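Local coordinates for proto-oncogene vav (Homo sapiens, PDB 6NEW), which probably acts as a guanine nucleotide exchange factor for Rac-type GTPases through a RhoGEF (DH) domain followed by PH and zinc-binding C1 domains, at residues L97-E102 and F116-E121; R248-G253 and F345-S350; E371-K376 and M380-T385. One frame throughout, in Å; residues are numbered along the deposited sequence.

Contact 1: L97-E102 and F116-E121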
ATOM      1  N   LEU A  97      22.116  -5.034  12.555  1.00 54.23           N
ATOM      2  CA  LEU A  97      23.515  -4.935  12.128  1.00 55.60           C
ATOM      3  C   LEU A  97      24.412  -5.886  12.926  1.00 62.71           C
ATOM      4  O   LEU A  97      25.256  -6.549  12.324  1.00 63.53           O
ATOM      5  CB  LEU A  97      24.012  -3.472  12.227  1.00 56.53           C
ATOM      6  CG  LEU A  97      25.473  -3.138  11.865  1.00 62.06           C
ATOM      7  CD1 LEU A  97      25.814  -3.548  10.454  1.00 61.30           C
ATOM      8  CD2 LEU A  97      25.719  -1.657  11.972  1.00 64.24           C
ATOM      9  N   LYS A  98      24.182  -5.994  14.258  1.00 60.56           N
ATOM     10  CA  LYS A  98      24.937  -6.854  15.170  1.00 62.20           C
ATOM     11  C   LYS A  98      24.722  -8.333  14.867  1.00 66.94           C
ATOM     12  O   LYS A  98      25.703  -9.070  14.741  1.00 68.36           O
ATOM     13  CB  LYS A  98      24.603  -6.541  16.641  1.00 65.29           C
ATOM     14  N   GLU A  99      23.450  -8.759  14.721  1.00 62.08           N
ATOM     15  CA  GLU A  99      23.069 -10.146  14.427  1.00 61.56           C
ATOM     16  C   GLU A  99      23.477 -10.563  13.020  1.00 65.22           C
ATOM     17  O   GLU A  99      23.666 -11.757  12.773  1.00 65.51           O
ATOM     18  CB  GLU A  99      21.564 -10.368  14.638  1.00 61.73           C
ATOM     19  CG  GLU A  99      21.147 -10.330  16.097  1.00 72.97           C
ATOM     20  CD  GLU A  99      19.754 -10.857  16.371  1.00 86.74           C
ATOM     21  OE1 GLU A  99      19.529 -12.075  16.178  1.00 72.92           O
ATOM     22  OE2 GLU A  99      18.898 -10.062  16.819  1.00 78.23           O
ATOM     23  N   MET A 100      23.611  -9.579  12.100  1.00 61.07           N
ATOM     24  CA  MET A 100      24.050  -9.797  10.720  1.00 60.46           C
ATOM     25  C   MET A 100      25.562 -10.018  10.732  1.00 65.87           C
ATOM     26  O   MET A 100      26.028 -10.971  10.111  1.00 65.51           O
ATOM     27  CB  MET A 100      23.681  -8.605   9.815  1.00 61.91           C
ATOM     28  CG  MET A 100      24.124  -8.776   8.368  1.00 65.24           C
ATOM     29  SD  MET A 100      24.068  -7.272   7.364  1.00 69.06           S
ATOM     30  CE  MET A 100      25.163  -6.274   8.253  1.00 67.85           C
ATOM     31  N   LYS A 101      26.314  -9.156  11.465  1.00 63.44           N
ATOM     32  CA  LYS A 101      27.770  -9.249  11.620  1.00 65.69           C
ATOM     33  C   LYS A 101      28.166 -10.610  12.224  1.00 71.29           C
ATOM     34  O   LYS A 101      29.126 -11.221  11.753  1.00 70.76           O
ATOM     35  CB  LYS A 101      28.315  -8.083  12.466  1.00 69.75           C
ATOM     36  CG  LYS A 101      28.560  -6.809  11.667  1.00 76.92           C
ATOM     37  CD  LYS A 101      29.118  -5.716  12.553  1.00 85.52           C
ATOM     38  CE  LYS A 101      29.372  -4.428  11.812  1.00 97.80           C
ATOM     39  NZ  LYS A 101      29.538  -3.283  12.750  1.00108.25           N
ATOM     40  N   GLU A 102      27.388 -11.099  13.219  1.00 69.12           N
ATOM     41  CA  GLU A 102      27.577 -12.405  13.859  1.00 70.21           C
ATOM     42  C   GLU A 102      27.322 -13.531  12.855  1.00 72.64           C
ATOM     43  O   GLU A 102      28.067 -14.510  12.843  1.00 73.08           O
ATOM     44  CB  GLU A 102      26.657 -12.568  15.081  1.00 71.91           C
ATOM     45  CG  GLU A 102      27.110 -11.791  16.310  1.00 88.14           C
ATOM     46  CD  GLU A 102      26.007 -11.249  17.204  1.00113.98           C
ATOM     47  OE1 GLU A 102      24.945 -11.903  17.316  1.00110.70           O
ATOM     48  OE2 GLU A 102      26.214 -10.172  17.810  1.00108.06           O
ATOM     49  N   PHE A 116      17.404 -12.195   8.299  1.00 52.33           N
ATOM     50  CA  PHE A 116      16.444 -11.476   7.465  1.00 49.71           C
ATOM     51  C   PHE A 116      15.003 -11.906   7.764  1.00 54.00           C
ATOM     52  O   PHE A 116      14.130 -11.046   7.896  1.00 53.18           O
ATOM     53  CB  PHE A 116      16.776 -11.646   5.979  1.00 49.90           C
ATOM     54  CG  PHE A 116      17.928 -10.797   5.510  1.00 50.76           C
ATOM     55  CD1 PHE A 116      17.720  -9.492   5.078  1.00 52.55           C
ATOM     56  CD2 PHE A 116      19.218 -11.308   5.475  1.00 53.08           C
ATOM     57  CE1 PHE A 116      18.785  -8.712   4.621  1.00 54.15           C
ATOM     58  CE2 PHE A 116      20.283 -10.531   5.021  1.00 56.47           C
ATOM     59  CZ  PHE A 116      20.059  -9.240   4.584  1.00 54.23           C
ATOM     60  N   ILE A 117      14.775 -13.231   7.905  1.00 51.37           N
ATOM     61  CA  ILE A 117      13.467 -13.829   8.200  1.00 50.98           C
ATOM     62  C   ILE A 117      12.958 -13.380   9.587  1.00 56.45           C
ATOM     63  O   ILE A 117      11.791 -13.012   9.712  1.00 56.10           O
ATOM     64  CB  ILE A 117      13.500 -15.380   7.992  1.00 54.39           C
ATOM     65  CG1 ILE A 117      13.533 -15.720   6.483  1.00 54.22           C
ATOM     66  CG2 ILE A 117      12.345 -16.117   8.708  1.00 54.40           C
ATOM     67  CD1 ILE A 117      13.947 -17.155   6.126  1.00 63.44           C
ATOM     68  N   LYS A 118      13.841 -13.371  10.602  1.00 54.66           N
ATOM     69  CA  LYS A 118      13.551 -12.957  11.984  1.00 55.02           C
ATOM     70  C   LYS A 118      13.127 -11.474  12.071  1.00 57.92           C
ATOM     71  O   LYS A 118      12.169 -11.142  12.772  1.00 56.76           O
ATOM     72  CB  LYS A 118      14.782 -13.238  12.879  1.00 58.45           C
ATOM     73  CG  LYS A 118      14.687 -12.768  14.328  1.00 69.29           C
ATOM     74  CD  LYS A 118      16.034 -12.887  15.035  1.00 73.90           C
ATOM     75  CE  LYS A 118      16.017 -12.187  16.370  1.00 74.19           C
ATOM     76  NZ  LYS A 118      16.830 -12.922  17.370  1.00 78.22           N
ATOM     77  N   TYR A 119      13.829 -10.601  11.345  1.00 54.07           N
ATOM     78  CA  TYR A 119      13.591  -9.166  11.367  1.00 52.71           C
ATOM     79  C   TYR A 119      12.509  -8.666  10.409  1.00 55.85           C
ATOM     80  O   TYR A 119      12.165  -7.489  10.487  1.00 55.73           O
ATOM     81  CB  TYR A 119      14.912  -8.425  11.133  1.00 53.73           C
ATOM     82  CG  TYR A 119      15.698  -8.241  12.411  1.00 55.53           C
ATOM     83  CD1 TYR A 119      16.465  -9.277  12.937  1.00 58.47           C
ATOM     84  CD2 TYR A 119      15.653  -7.041  13.113  1.00 56.36           C
ATOM     85  CE1 TYR A 119      17.173  -9.122  14.128  1.00 60.96           C
ATOM     86  CE2 TYR A 119      16.366  -6.869  14.297  1.00 58.97           C
ATOM     87  CZ  TYR A 119      17.131  -7.911  14.796  1.00 67.81           C
ATOM     88  OH  TYR A 119      17.838  -7.758  15.960  1.00 71.76           O
ATOM     89  N   LYS A 120      11.944  -9.550   9.551  1.00 52.03           N
ATOM     90  CA  LYS A 120      10.891  -9.240   8.571  1.00 50.60           C
ATOM     91  C   LYS A 120       9.716  -8.464   9.182  1.00 57.02           C
ATOM     92  O   LYS A 120       9.450  -7.330   8.768  1.00 56.41           O
ATOM     93  CB  LYS A 120      10.390 -10.526   7.898  1.00 51.16           C
ATOM     94  CG  LYS A 120       9.340 -10.290   6.816  1.00 49.66           C
ATOM     95  CD  LYS A 120       8.363 -11.436   6.762  1.00 46.70           C
ATOM     96  CE  LYS A 120       7.458 -11.327   5.572  1.00 41.71           C
ATOM     97  NZ  LYS A 120       6.580 -12.523   5.469  1.00 43.29           N
ATOM     98  N   GLU A 121       9.037  -9.069  10.180  1.00 56.21           N
ATOM     99  CA  GLU A 121       7.892  -8.451  10.854  1.00 56.89           C
ATOM    100  C   GLU A 121       8.332  -7.328  11.799  1.00 62.04           C
ATOM    101  O   GLU A 121       7.543  -6.414  12.046  1.00 61.68           O
ATOM    102  CB  GLU A 121       6.975  -9.492  11.525  1.00 58.58           C
ATOM    103  CG  GLU A 121       6.081 -10.181  10.498  1.00 66.41           C
ATOM    104  CD  GLU A 121       5.405 -11.487  10.871  1.00 82.85           C
ATOM    105  OE1 GLU A 121       4.932 -11.612  12.024  1.00 70.68           O
ATOM    106  OE2 GLU A 121       5.274 -12.357   9.978  1.00 75.51           O
TER
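Glu99 turns its CG to the side away from its own carbonyl carbon (chi1 -70°) and runs on extended, while Lys118 swings CG opposite its backbone N; with these torsions the two side chains cross at about a right angle, bringing carboxylate and ammonium together between helices 86-105 and 112-119 of the RhoGEF (DH) domain. The two oxygens of Glu99 divide the work. Lys118 NZ donates to Glu99 OE1 at 3.1 Å in a salt bridge that uses the syn lone pair of that oxygen, and Lys118 CE follows alongside, 3.5 Å from Glu99 OE1. The phenol of Tyr119 takes the other oxygen, its OH donating to Glu99 OE2 at 2.7 Å from above the carboxylate plane, 36° out of it. The carboxylate lies at the edge of the Tyr119 ring, its plane 70° from that of the ring. One acid thus joins two consecutive residues of the facing segment, and two bonds to different oxygens fix the rotation of its carboxylate. A glutamine in place of Glu99 would probably leave the ammonium of Lys118 without its opposite charge and its salt bridge across the helices. Beneath this polar bridge the helices meet through Glu99 on Val115 and Met100 on Leu112, and the Tyr119 ring also meets Phe96 and lies in a cation-pi contact with Arg122. At the ring edge, Tyr119 CE1 comes to 3.3 Å from Glu99 OE2.

Contact 2: R248-G253 and F345-S350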
ATOM      1  N   ARG A 248     -12.741   0.220  -1.847  1.00 20.08           N
ATOM      2  CA  ARG A 248     -11.979   1.102  -2.683  1.00 21.56           C
ATOM      3  C   ARG A 248     -12.785   1.744  -3.784  1.00 25.62           C
ATOM      4  O   ARG A 248     -13.450   1.023  -4.531  1.00 24.41           O
ATOM      5  CB  ARG A 248     -10.796   0.349  -3.318  1.00 22.10           C
ATOM      6  CG  ARG A 248      -9.717  -0.031  -2.330  1.00 28.46           C
ATOM      7  CD  ARG A 248      -8.615  -0.801  -3.029  1.00 31.02           C
ATOM      8  NE  ARG A 248      -7.550  -1.146  -2.090  1.00 32.85           N
ATOM      9  CZ  ARG A 248      -7.597  -2.172  -1.242  1.00 40.64           C
ATOM     10  NH1 ARG A 248      -8.647  -2.977  -1.215  1.00 28.15           N
ATOM     11  NH2 ARG A 248      -6.588  -2.394  -0.415  1.00 20.17           N
ATOM     12  N   PRO A 249     -12.629   3.086  -3.981  1.00 22.99           N
ATOM     13  CA  PRO A 249     -13.276   3.747  -5.132  1.00 22.40           C
ATOM     14  C   PRO A 249     -12.773   3.140  -6.436  1.00 26.05           C
ATOM     15  O   PRO A 249     -11.619   2.732  -6.524  1.00 26.61           O
ATOM     16  CB  PRO A 249     -12.822   5.205  -5.007  1.00 24.53           C
ATOM     17  CG  PRO A 249     -12.469   5.378  -3.581  1.00 29.17           C
ATOM     18  CD  PRO A 249     -11.838   4.057  -3.196  1.00 24.62           C
ATOM     19  N   LYS A 250     -13.681   2.943  -7.381  1.00 22.99           N
ATOM     20  CA  LYS A 250     -13.393   2.394  -8.704  1.00 22.99           C
ATOM     21  C   LYS A 250     -13.414   3.529  -9.747  1.00 27.91           C
ATOM     22  O   LYS A 250     -12.512   3.630 -10.562  1.00 29.74           O
ATOM     23  CB  LYS A 250     -14.443   1.353  -9.126  1.00 23.54           C
ATOM     24  CG  LYS A 250     -14.805   0.233  -8.150  1.00 34.81           C
ATOM     25  CD  LYS A 250     -13.713  -0.751  -7.872  1.00 40.78           C
ATOM     26  CE  LYS A 250     -13.207  -1.513  -9.053  1.00 44.46           C
ATOM     27  NZ  LYS A 250     -12.129  -2.440  -8.631  1.00 63.13           N
ATOM     28  N   ILE A 251     -14.455   4.350  -9.745  1.00 22.25           N
ATOM     29  CA  ILE A 251     -14.629   5.387 -10.754  1.00 22.09           C
ATOM     30  C   ILE A 251     -15.742   6.282 -10.293  1.00 23.79           C
ATOM     31  O   ILE A 251     -16.616   5.854  -9.535  1.00 20.32           O
ATOM     32  CB  ILE A 251     -14.917   4.717 -12.138  1.00 25.45           C
ATOM     33  CG1 ILE A 251     -14.990   5.729 -13.298  1.00 26.28           C
ATOM     34  CG2 ILE A 251     -16.161   3.800 -12.104  1.00 25.91           C
ATOM     35  CD1 ILE A 251     -14.476   5.172 -14.605  1.00 22.26           C
ATOM     36  N   ASP A 252     -15.659   7.547 -10.673  1.00 21.98           N
ATOM     37  CA  ASP A 252     -16.705   8.506 -10.363  1.00 22.33           C
ATOM     38  C   ASP A 252     -16.917   9.436 -11.542  1.00 24.88           C
ATOM     39  O   ASP A 252     -16.004   9.630 -12.354  1.00 22.90           O
ATOM     40  CB  ASP A 252     -16.455   9.235  -9.036  1.00 24.46           C
ATOM     41  CG  ASP A 252     -15.253  10.133  -9.061  1.00 34.01           C
ATOM     42  OD1 ASP A 252     -14.123   9.617  -8.895  1.00 34.39           O
ATOM     43  OD2 ASP A 252     -15.432  11.350  -9.260  1.00 44.27           O
ATOM     44  N   GLY A 253     -18.134   9.948 -11.669  1.00 21.76           N
ATOM     45  CA  GLY A 253     -18.464  10.793 -12.803  1.00 23.12           C
ATOM     46  C   GLY A 253     -19.938  10.960 -13.074  1.00 26.86           C
ATOM     47  O   GLY A 253     -20.797  10.417 -12.369  1.00 25.11           O
ATOM     48  N   PHE A 345     -17.359  -1.961 -12.980  1.00 24.66           N
ATOM     49  CA  PHE A 345     -18.444  -2.680 -12.287  1.00 23.03           C
ATOM     50  C   PHE A 345     -18.072  -4.172 -12.175  1.00 26.39           C
ATOM     51  O   PHE A 345     -18.296  -4.795 -11.134  1.00 25.90           O
ATOM     52  CB  PHE A 345     -19.774  -2.537 -13.038  1.00 23.50           C
ATOM     53  CG  PHE A 345     -20.648  -1.387 -12.608  1.00 23.03           C
ATOM     54  CD1 PHE A 345     -21.520  -1.518 -11.539  1.00 24.18           C
ATOM     55  CD2 PHE A 345     -20.650  -0.195 -13.317  1.00 25.38           C
ATOM     56  CE1 PHE A 345     -22.337  -0.460 -11.149  1.00 24.50           C
ATOM     57  CE2 PHE A 345     -21.480   0.858 -12.937  1.00 27.63           C
ATOM     58  CZ  PHE A 345     -22.318   0.715 -11.853  1.00 24.48           C
ATOM     59  N   GLU A 346     -17.470  -4.720 -13.244  1.00 21.33           N
ATOM     60  CA  GLU A 346     -16.998  -6.101 -13.288  1.00 22.33           C
ATOM     61  C   GLU A 346     -15.901  -6.320 -12.252  1.00 26.18           C
ATOM     62  O   GLU A 346     -15.969  -7.289 -11.504  1.00 23.67           O
ATOM     63  CB  GLU A 346     -16.511  -6.483 -14.694  1.00 25.42           C
ATOM     64  CG  GLU A 346     -17.660  -6.677 -15.684  1.00 40.80           C
ATOM     65  CD  GLU A 346     -17.320  -6.642 -17.167  1.00 72.52           C
ATOM     66  OE1 GLU A 346     -16.177  -6.268 -17.520  1.00 75.95           O
ATOM     67  OE2 GLU A 346     -18.213  -6.973 -17.982  1.00 65.32           O
ATOM     68  N   MET A 347     -14.939  -5.383 -12.168  1.00 25.40           N
ATOM     69  CA  MET A 347     -13.845  -5.406 -11.206  1.00 26.35           C
ATOM     70  C   MET A 347     -14.366  -5.302  -9.777  1.00 28.54           C
ATOM     71  O   MET A 347     -13.881  -6.032  -8.919  1.00 28.54           O
ATOM     72  CB  MET A 347     -12.844  -4.286 -11.495  1.00 30.59           C
ATOM     73  CG  MET A 347     -11.857  -4.598 -12.609  1.00 37.34           C
ATOM     74  SD  MET A 347     -10.864  -3.156 -13.169  1.00 45.25           S
ATOM     75  CE  MET A 347      -9.937  -2.775 -11.673  1.00 41.52           C
ATOM     76  N   ALA A 348     -15.402  -4.444  -9.529  1.00 22.09           N
ATOM     77  CA  ALA A 348     -16.045  -4.279  -8.216  1.00 18.15           C
ATOM     78  C   ALA A 348     -16.780  -5.574  -7.743  1.00 21.43           C
ATOM     79  O   ALA A 348     -16.578  -6.009  -6.614  1.00 20.45           O
ATOM     80  CB  ALA A 348     -17.011  -3.121  -8.264  1.00 18.21           C
ATOM     81  N   ILE A 349     -17.586  -6.197  -8.631  1.00 19.65           N
ATOM     82  CA  ILE A 349     -18.354  -7.421  -8.387  1.00 19.09           C
ATOM     83  C   ILE A 349     -17.387  -8.597  -8.181  1.00 22.88           C
ATOM     84  O   ILE A 349     -17.551  -9.362  -7.228  1.00 21.77           O
ATOM     85  CB  ILE A 349     -19.442  -7.637  -9.493  1.00 23.01           C
ATOM     86  CG1 ILE A 349     -20.578  -6.590  -9.362  1.00 22.86           C
ATOM     87  CG2 ILE A 349     -20.028  -9.072  -9.485  1.00 22.50           C
ATOM     88  CD1 ILE A 349     -21.377  -6.309 -10.702  1.00 29.34           C
ATOM     89  N   SER A 350     -16.327  -8.667  -8.997  1.00 20.99           N
ATOM     90  CA  SER A 350     -15.254  -9.657  -8.861  1.00 20.96           C
ATOM     91  C   SER A 350     -14.623  -9.533  -7.450  1.00 23.82           C
ATOM     92  O   SER A 350     -14.339 -10.555  -6.827  1.00 22.53           O
ATOM     93  CB  SER A 350     -14.185  -9.435  -9.925  1.00 22.97           C
ATOM     94  OG  SER A 350     -13.215 -10.465  -9.902  1.00 35.53           O
TER
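The PH domain closes one end of its beta-barrel with a C-terminal helix, and this contact lies where the start of the first barrel strand, 249-258, faces that helix, 335-352. Lys250 carries it from the strand side, and Met347 and Ala348 receive it on the helix. The backbones are nearest at Lys250 and Ala348, whose CA atoms stand 7.2 Å apart, and the lysine spans the distance with its aliphatic chain. Its CG passes the methyl of Ala348, with Lys250 CG to Ala348 CB at 4.0 Å. Bends at chi2 (-67°) and chi3 (-61°) then fold the chain along the helix surface, bringing Lys250 CE to 3.7 Å from Ala348 N. The ammonium end arrives over the side chain of Met347, the two chains crossing at a slant. All these approaches are van der Waals contacts between the lysine and the helix, and its charge has Asp274 as a distant partner in a weak, long ion pair. A classic beta bulge sets the strand's geometry at this point: Lys250 and Ile251 both face Leu272 of strand 266-273 and both make backbone hydrogen bonds with it. Ile251 then reaches Lys340 and Trp341 earlier on the same helix, while Lys250 touches Gln344 and Asn351 as well, so these two neighbours spread the strand's hold over several helical turns. Pro249 packs in another direction, on the long helix 196-235 that leads out of the RhoGEF domain. Met347 bends back at chi3 (64°), which carries its terminal methyl to the ammonium group as well: Lys250 NZ lies 3.5 Å from Met347 CB and 3.8 Å from Met347 CE.

Contact 3: E371-K376 and M380-T385. With ZN (zinc ion), chain B.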
ATOM      1  N   GLU A 371      -4.884  -5.950  12.600  1.00 42.04           N
ATOM      2  CA  GLU A 371      -3.559  -6.385  13.041  1.00 42.22           C
ATOM      3  C   GLU A 371      -2.829  -7.134  11.933  1.00 44.29           C
ATOM      4  O   GLU A 371      -3.451  -7.493  10.932  1.00 42.01           O
ATOM      5  CB  GLU A 371      -3.655  -7.249  14.317  1.00 45.08           C
ATOM      6  CG  GLU A 371      -4.514  -8.498  14.195  1.00 59.19           C
ATOM      7  CD  GLU A 371      -4.409  -9.476  15.353  1.00 95.29           C
ATOM      8  OE1 GLU A 371      -4.908  -9.153  16.456  1.00 90.77           O
ATOM      9  OE2 GLU A 371      -3.855 -10.581  15.149  1.00 98.11           O
ATOM     10  N   THR A 372      -1.509  -7.376  12.128  1.00 41.64           N
ATOM     11  CA  THR A 372      -0.647  -8.120  11.209  1.00 40.17           C
ATOM     12  C   THR A 372      -1.226  -9.515  10.985  1.00 42.87           C
ATOM     13  O   THR A 372      -1.528 -10.230  11.944  1.00 44.50           O
ATOM     14  CB  THR A 372       0.814  -8.094  11.691  1.00 49.49           C
ATOM     15  OG1 THR A 372       1.244  -6.734  11.788  1.00 53.06           O
ATOM     16  CG2 THR A 372       1.759  -8.833  10.758  1.00 47.40           C
ATOM     17  N   THR A 373      -1.440  -9.866   9.705  1.00 37.11           N
ATOM     18  CA  THR A 373      -2.054 -11.123   9.295  1.00 35.24           C
ATOM     19  C   THR A 373      -1.313 -11.729   8.095  1.00 36.25           C
ATOM     20  O   THR A 373      -0.882 -11.010   7.197  1.00 33.14           O
ATOM     21  CB  THR A 373      -3.559 -10.863   9.013  1.00 39.37           C
ATOM     22  OG1 THR A 373      -4.170 -10.351  10.200  1.00 41.03           O
ATOM     23  CG2 THR A 373      -4.308 -12.094   8.608  1.00 35.93           C
ATOM     24  N   SER A 374      -1.183 -13.056   8.084  1.00 33.61           N
ATOM     25  CA  SER A 374      -0.572 -13.779   6.976  1.00 33.54           C
ATOM     26  C   SER A 374      -1.632 -14.649   6.286  1.00 35.50           C
ATOM     27  O   SER A 374      -2.644 -15.028   6.900  1.00 34.32           O
ATOM     28  CB  SER A 374       0.612 -14.613   7.455  1.00 39.78           C
ATOM     29  OG  SER A 374       0.212 -15.522   8.471  1.00 55.52           O
ATOM     30  N   CYS A 375      -1.409 -14.914   4.992  1.00 29.89           N
ATOM     31  CA  CYS A 375      -2.288 -15.709   4.147  1.00 27.89           C
ATOM     32  C   CYS A 375      -2.218 -17.186   4.540  1.00 33.64           C
ATOM     33  O   CYS A 375      -1.121 -17.720   4.655  1.00 35.21           O
ATOM     34  CB  CYS A 375      -1.914 -15.503   2.686  1.00 26.77           C
ATOM     35  SG  CYS A 375      -2.796 -16.591   1.553  1.00 30.41           S
ATOM     36  N   LYS A 376      -3.370 -17.847   4.740  1.00 31.12           N
ATOM     37  CA  LYS A 376      -3.428 -19.267   5.123  1.00 32.37           C
ATOM     38  C   LYS A 376      -2.949 -20.216   4.023  1.00 38.14           C
ATOM     39  O   LYS A 376      -2.725 -21.395   4.313  1.00 39.72           O
ATOM     40  CB  LYS A 376      -4.821 -19.668   5.609  1.00 34.70           C
ATOM     41  CG  LYS A 376      -5.214 -19.005   6.920  1.00 58.91           C
ATOM     42  CD  LYS A 376      -4.940 -19.931   8.075  1.00 71.38           C
ATOM     43  CE  LYS A 376      -4.464 -19.126   9.251  1.00 87.81           C
ATOM     44  NZ  LYS A 376      -5.579 -18.408   9.906  1.00 98.20           N
ATOM     45  N   MET A 380       2.489 -15.638   3.206  1.00 36.50           N
ATOM     46  CA  MET A 380       2.971 -14.268   3.054  1.00 35.64           C
ATOM     47  C   MET A 380       1.937 -13.320   3.662  1.00 39.03           C
ATOM     48  O   MET A 380       0.760 -13.662   3.788  1.00 39.68           O
ATOM     49  CB  MET A 380       3.271 -13.901   1.590  1.00 37.69           C
ATOM     50  CG  MET A 380       4.394 -14.722   0.948  1.00 42.07           C
ATOM     51  SD  MET A 380       5.931 -14.809   1.917  1.00 47.51           S
ATOM     52  CE  MET A 380       6.422 -16.495   1.550  1.00 45.12           C
ATOM     53  N   LEU A 381       2.397 -12.156   4.093  1.00 34.49           N
ATOM     54  CA  LEU A 381       1.594 -11.129   4.744  1.00 34.05           C
ATOM     55  C   LEU A 381       0.468 -10.602   3.882  1.00 38.87           C
ATOM     56  O   LEU A 381       0.646 -10.450   2.677  1.00 38.87           O
ATOM     57  CB  LEU A 381       2.496  -9.925   5.094  1.00 34.23           C
ATOM     58  CG  LEU A 381       3.439 -10.057   6.267  1.00 39.28           C
ATOM     59  CD1 LEU A 381       4.475  -8.958   6.246  1.00 39.76           C
ATOM     60  CD2 LEU A 381       2.692 -10.003   7.562  1.00 41.90           C
ATOM     61  N   LEU A 382      -0.647 -10.217   4.528  1.00 35.25           N
ATOM     62  CA  LEU A 382      -1.733  -9.515   3.870  1.00 34.41           C
ATOM     63  C   LEU A 382      -1.289  -8.047   3.874  1.00 37.48           C
ATOM     64  O   LEU A 382      -0.944  -7.509   4.915  1.00 37.40           O
ATOM     65  CB  LEU A 382      -3.080  -9.768   4.559  1.00 34.51           C
ATOM     66  CG  LEU A 382      -3.785 -10.972   3.968  1.00 40.22           C
ATOM     67  CD1 LEU A 382      -4.581 -11.696   4.978  1.00 41.80           C
ATOM     68  CD2 LEU A 382      -4.653 -10.585   2.828  1.00 44.34           C
ATOM     69  N   ARG A 383      -1.163  -7.466   2.682  1.00 34.09           N
ATOM     70  CA  ARG A 383      -0.575  -6.154   2.415  1.00 34.02           C
ATOM     71  C   ARG A 383      -1.494  -4.950   2.470  1.00 36.25           C
ATOM     72  O   ARG A 383      -2.525  -4.923   1.805  1.00 35.47           O
ATOM     73  CB  ARG A 383       0.108  -6.174   1.047  1.00 33.39           C
ATOM     74  CG  ARG A 383       1.318  -7.069   0.991  1.00 41.84           C
ATOM     75  CD  ARG A 383       1.257  -7.949  -0.220  1.00 47.17           C
ATOM     76  NE  ARG A 383       2.120  -9.116  -0.071  1.00 45.92           N
ATOM     77  CZ  ARG A 383       2.072 -10.172  -0.871  1.00 56.17           C
ATOM     78  NH1 ARG A 383       1.216 -10.212  -1.881  1.00 45.88           N
ATOM     79  NH2 ARG A 383       2.886 -11.201  -0.666  1.00 43.26           N
ATOM     80  N   GLY A 384      -1.037  -3.923   3.183  1.00 32.24           N
ATOM     81  CA  GLY A 384      -1.734  -2.657   3.311  1.00 31.46           C
ATOM     82  C   GLY A 384      -2.404  -2.432   4.643  1.00 35.31           C
ATOM     83  O   GLY A 384      -2.168  -3.162   5.609  1.00 35.48           O
ATOM     84  N   THR A 385      -3.251  -1.410   4.693  1.00 31.81           N
ATOM     85  CA  THR A 385      -3.957  -0.997   5.907  1.00 32.71           C
ATOM     86  C   THR A 385      -5.466  -1.085   5.732  1.00 34.44           C
ATOM     87  O   THR A 385      -6.197  -0.920   6.702  1.00 35.55           O
ATOM     88  CB  THR A 385      -3.563   0.460   6.256  1.00 41.54           C
ATOM     89  OG1 THR A 385      -3.869   1.313   5.153  1.00 42.45           O
ATOM     90  CG2 THR A 385      -2.078   0.612   6.616  1.00 40.63           C
TER
HETATM   91 ZN    ZN B 601      -1.614 -15.778  -0.178  1.00 31.25          ZN
HETATM   92  O   HOH W   1      -1.227  -7.874   7.516  1.00 40.67           O
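Met380 opens the return arm of a tight loop in the zinc-binding C1 domain, accepting a nearly straight hydrogen bond at its O from Cys375 N (2.8 Å, 172° at the hydrogen). The same carbonyl also takes a CA-H...O contact from Ser374. Leu381 follows, paired with Ser374 in a single beta bridge whose CA atoms are 4.1 Å apart. Its CB leaves away from the other arm, yet its branch turns back: Leu381 CD2 meets the methyl of Thr372, CG2, at 3.5 Å, the two side chains slanting across each other. Leu382 N closes the bridge, donating to Thr373 O at 2.8 Å, again close to straight but 22° from the carbonyl plane. Leu382 sends its CB toward the facing segment and lies side by side with Thr373, its CD1 3.7 Å from Thr373 CG2, while its O accepts from a water that itself accepts from Thr373 N, so that one water links the two backbones beside the bridge. Arg383 makes a salt bridge through NH2 with Asp211 of the RhoGEF domain. The pairing is consistent with fixing Cys375 at the zinc site completed by Cys378, His400 and Cys403; Leu381 O is hydrogen-bonded to His400 NE2, which would orient a second ligand. Cys375 carries its sulfur opposite the backbone N (chi1 173°), placing SG 2.2 Å from the zinc ion.

In the fold
The three contacts follow one another along the chain, one in each domain: contact 1 in the RhoGEF domain, contact 2 in the PH domain and contact 3 in the C1 domain. Contacts 1 and 2 lie on opposite sides of the chain's centre, about 41 Å apart between centres. Contact 3 sits between them, about 21 Å from contact 1 and 23 Å from contact 2. It touches contact 1 directly, Lys120 CE lying 3.9 Å from Leu381 CD1, whereas its nearest atoms stay about 5 Å from contact 2. Helix 196-235 borders all three, and Asp211 on it forms salt bridges with both Lys120 and Arg383, consistent with a C1 domain docked against the exchange domain.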